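Local coordinates for protein separin (Saccharomyces cerevisiae, PDB 5U1T) that cleaves the Scc1 subunit of cohesin at the onset of anaphase as a caspase-like cysteine protease, and is held inactive by securin for most of the cell cycle, at residues A[1074-1078]-A[1386-1390]. Numbering follows the deposited sequence.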
ATOM      1  N   ASP A1074      20.655 -35.534  -2.109  1.00 61.82           N
ATOM      2  CA  ASP A1074      21.593 -34.624  -2.747  1.00 61.27           C
ATOM      3  C   ASP A1074      20.917 -33.319  -3.218  1.00 63.04           C
ATOM      4  O   ASP A1074      21.550 -32.259  -3.250  1.00 58.20           O
ATOM      5  CB  ASP A1074      22.263 -35.311  -3.930  1.00 56.50           C
ATOM      6  CG  ASP A1074      23.470 -34.552  -4.427  1.00 63.78           C
ATOM      7  OD1 ASP A1074      24.300 -34.162  -3.576  1.00 60.07           O
ATOM      8  OD2 ASP A1074      23.586 -34.348  -5.656  1.00 62.26           O
ATOM      9  N   LEU A1075      19.640 -33.419  -3.593  1.00 60.82           N
ATOM     10  CA  LEU A1075      18.815 -32.265  -3.947  1.00 62.89           C
ATOM     11  C   LEU A1075      18.993 -31.080  -2.991  1.00 64.61           C
ATOM     12  O   LEU A1075      19.384 -30.001  -3.429  1.00 59.75           O
ATOM     13  CB  LEU A1075      17.339 -32.662  -4.010  1.00 57.18           C
ATOM     14  CG  LEU A1075      16.716 -32.651  -5.400  1.00 65.27           C
ATOM     15  CD1 LEU A1075      15.211 -32.442  -5.294  1.00 63.26           C
ATOM     16  CD2 LEU A1075      17.351 -31.594  -6.295  1.00 55.20           C
ATOM     17  N   PRO A1076      18.752 -31.272  -1.679  1.00 66.27           N
ATOM     18  CA  PRO A1076      18.863 -30.097  -0.811  1.00 56.93           C
ATOM     19  C   PRO A1076      20.292 -29.601  -0.647  1.00 57.62           C
ATOM     20  O   PRO A1076      20.483 -28.556  -0.047  1.00 58.33           O
ATOM     21  CB  PRO A1076      18.344 -30.601   0.532  1.00 55.78           C
ATOM     22  CG  PRO A1076      17.823 -31.982   0.271  1.00 66.85           C
ATOM     23  CD  PRO A1076      18.565 -32.491  -0.883  1.00 62.11           C
ATOM     24  N   ARG A1077      21.277 -30.362  -1.108  1.00 57.34           N
ATOM     25  CA  ARG A1077      22.652 -29.885  -1.087  1.00 57.17           C
ATOM     26  C   ARG A1077      22.912 -28.991  -2.300  1.00 58.69           C
ATOM     27  O   ARG A1077      23.639 -28.006  -2.223  1.00 58.13           O
ATOM     28  CB  ARG A1077      23.638 -31.063  -1.067  1.00 65.08           C
ATOM     29  CG  ARG A1077      23.729 -31.770   0.279  1.00 69.27           C
ATOM     30  CD  ARG A1077      24.872 -32.754   0.327  1.00 61.35           C
ATOM     31  NE  ARG A1077      24.713 -33.875  -0.596  1.00 64.13           N
ATOM     32  CZ  ARG A1077      24.557 -35.143  -0.214  1.00 65.90           C
ATOM     33  NH1 ARG A1077      24.518 -35.450   1.081  1.00 63.93           N
ATOM     34  NH2 ARG A1077      24.437 -36.105  -1.124  1.00 63.23           N
ATOM     35  N   HIS A1078      22.277 -29.349  -3.410  1.00 58.09           N
ATOM     36  CA  HIS A1078      22.481 -28.730  -4.700  1.00 53.13           C
ATOM     37  C   HIS A1078      21.628 -27.452  -4.914  1.00 60.11           C
ATOM     38  O   HIS A1078      22.136 -26.431  -5.394  1.00 55.42           O
ATOM     39  CB  HIS A1078      22.181 -29.774  -5.778  1.00 55.27           C
ATOM     40  CG  HIS A1078      22.141 -29.228  -7.169  1.00 55.20           C
ATOM     41  ND1 HIS A1078      23.264 -28.757  -7.812  1.00 55.22           N
ATOM     42  CD2 HIS A1078      21.117 -29.091  -8.042  1.00 53.78           C
ATOM     43  CE1 HIS A1078      22.929 -28.344  -9.024  1.00 59.62           C
ATOM     44  NE2 HIS A1078      21.634 -28.543  -9.190  1.00 59.10           N
ATOM     45  N   PRO A1386      30.775 -30.132  -2.094  1.00 64.71           N
ATOM     46  CA  PRO A1386      29.480 -29.843  -1.459  1.00 57.37           C
ATOM     47  C   PRO A1386      28.305 -30.703  -1.953  1.00 57.18           C
ATOM     48  O   PRO A1386      27.286 -30.726  -1.264  1.00 63.22           O
ATOM     49  CB  PRO A1386      29.256 -28.364  -1.795  1.00 61.83           C
ATOM     50  CG  PRO A1386      30.044 -28.122  -3.037  1.00 60.55           C
ATOM     51  CD  PRO A1386      31.224 -29.041  -2.983  1.00 61.88           C
ATOM     52  N   SER A1387      28.439 -31.412  -3.075  1.00 59.36           N
ATOM     53  CA  SER A1387      27.356 -32.269  -3.576  1.00 56.82           C
ATOM     54  C   SER A1387      27.769 -33.199  -4.733  1.00 55.04           C
ATOM     55  O   SER A1387      28.787 -32.971  -5.375  1.00 57.49           O
ATOM     56  CB  SER A1387      26.191 -31.396  -4.039  1.00 57.89           C
ATOM     57  OG  SER A1387      26.557 -30.674  -5.201  1.00 58.50           O
ATOM     58  N   TYR A1388      26.966 -34.217  -5.034  1.00 54.35           N
ATOM     59  CA  TYR A1388      27.248 -35.097  -6.178  1.00 56.60           C
ATOM     60  C   TYR A1388      27.256 -34.346  -7.503  1.00 63.79           C
ATOM     61  O   TYR A1388      28.011 -34.696  -8.428  1.00 67.41           O
ATOM     62  CB  TYR A1388      26.228 -36.237  -6.294  1.00 58.64           C
ATOM     63  CG  TYR A1388      26.255 -37.254  -5.184  1.00 61.91           C
ATOM     64  CD1 TYR A1388      27.400 -37.462  -4.432  1.00 61.98           C
ATOM     65  CD2 TYR A1388      25.124 -38.004  -4.884  1.00 63.27           C
ATOM     66  CE1 TYR A1388      27.426 -38.385  -3.411  1.00 66.46           C
ATOM     67  CE2 TYR A1388      25.137 -38.929  -3.864  1.00 69.86           C
ATOM     68  CZ  TYR A1388      26.294 -39.118  -3.128  1.00 63.82           C
ATOM     69  OH  TYR A1388      26.324 -40.041  -2.104  1.00 70.29           O
ATOM     70  N   VAL A1389      26.393 -33.337  -7.606  1.00 64.94           N
ATOM     71  CA  VAL A1389      26.255 -32.593  -8.850  1.00 64.54           C
ATOM     72  C   VAL A1389      27.497 -31.741  -9.090  1.00 61.06           C
ATOM     73  O   VAL A1389      27.939 -31.587 -10.231  1.00 67.87           O
ATOM     74  CB  VAL A1389      24.985 -31.701  -8.861  1.00 65.26           C
ATOM     75  CG1 VAL A1389      24.933 -30.863 -10.141  1.00 61.76           C
ATOM     76  CG2 VAL A1389      23.719 -32.554  -8.731  1.00 64.21           C
ATOM     77  N   CYS A1390      28.075 -31.213  -8.018  1.00 52.11           N
ATOM     78  CA  CYS A1390      29.289 -30.418  -8.150  1.00 57.44           C
ATOM     79  C   CYS A1390      30.511 -31.299  -8.490  1.00 67.54           C
ATOM     80  O   CYS A1390      31.318 -30.972  -9.379  1.00 64.67           O
ATOM     81  CB  CYS A1390      29.554 -29.623  -6.869  1.00 54.21           C
ATOM     82  SG  CYS A1390      31.112 -28.707  -6.931  1.00 64.12           S
TER
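Asp1074 sets CG anti to its own nitrogen (chi1 -166°) and Arg1077 bends at chi3 (-65°), which brings carboxylate and guanidinium together against Ser1387 and Tyr1388; Ser1387 is the N-cap of helix 1388-1397, its OG accepting from Cys1390 N. Here the N-terminal part of helix 1075-1088 packs against the link from strand 1382-1385 into that helix, in the C50 protease region. OD1 of Asp1074 accepts three bonds: from Tyr1388 N at 3.0 Å, nearly straight at 162°, and side-on from Arg1077, whose NE meets the anti lone pair and NH2 the anti side, tilted out of the carboxylate plane. A backbone N-H of the first helical turn is thus tied to the buried carboxylate of a salt bridge. With an alanine in place of Asp1074, Tyr1388 N would probably lose this acceptor and the guanidinium its paired carboxylate. NH2 of Arg1077 also lies over one face of the Tyr1388 ring, toward its rim, at most a weak cation-pi attraction. Helix 1111-1127 packs against both segments, its Glu1114 taking the hydrogen bond from His1078 NE2. Val1389 CG2 makes a CH-pi contact over one face of the His1078 ring, 4.1 Å from its centroid, while CG1 touches CE1 of that ring at 3.4 Å.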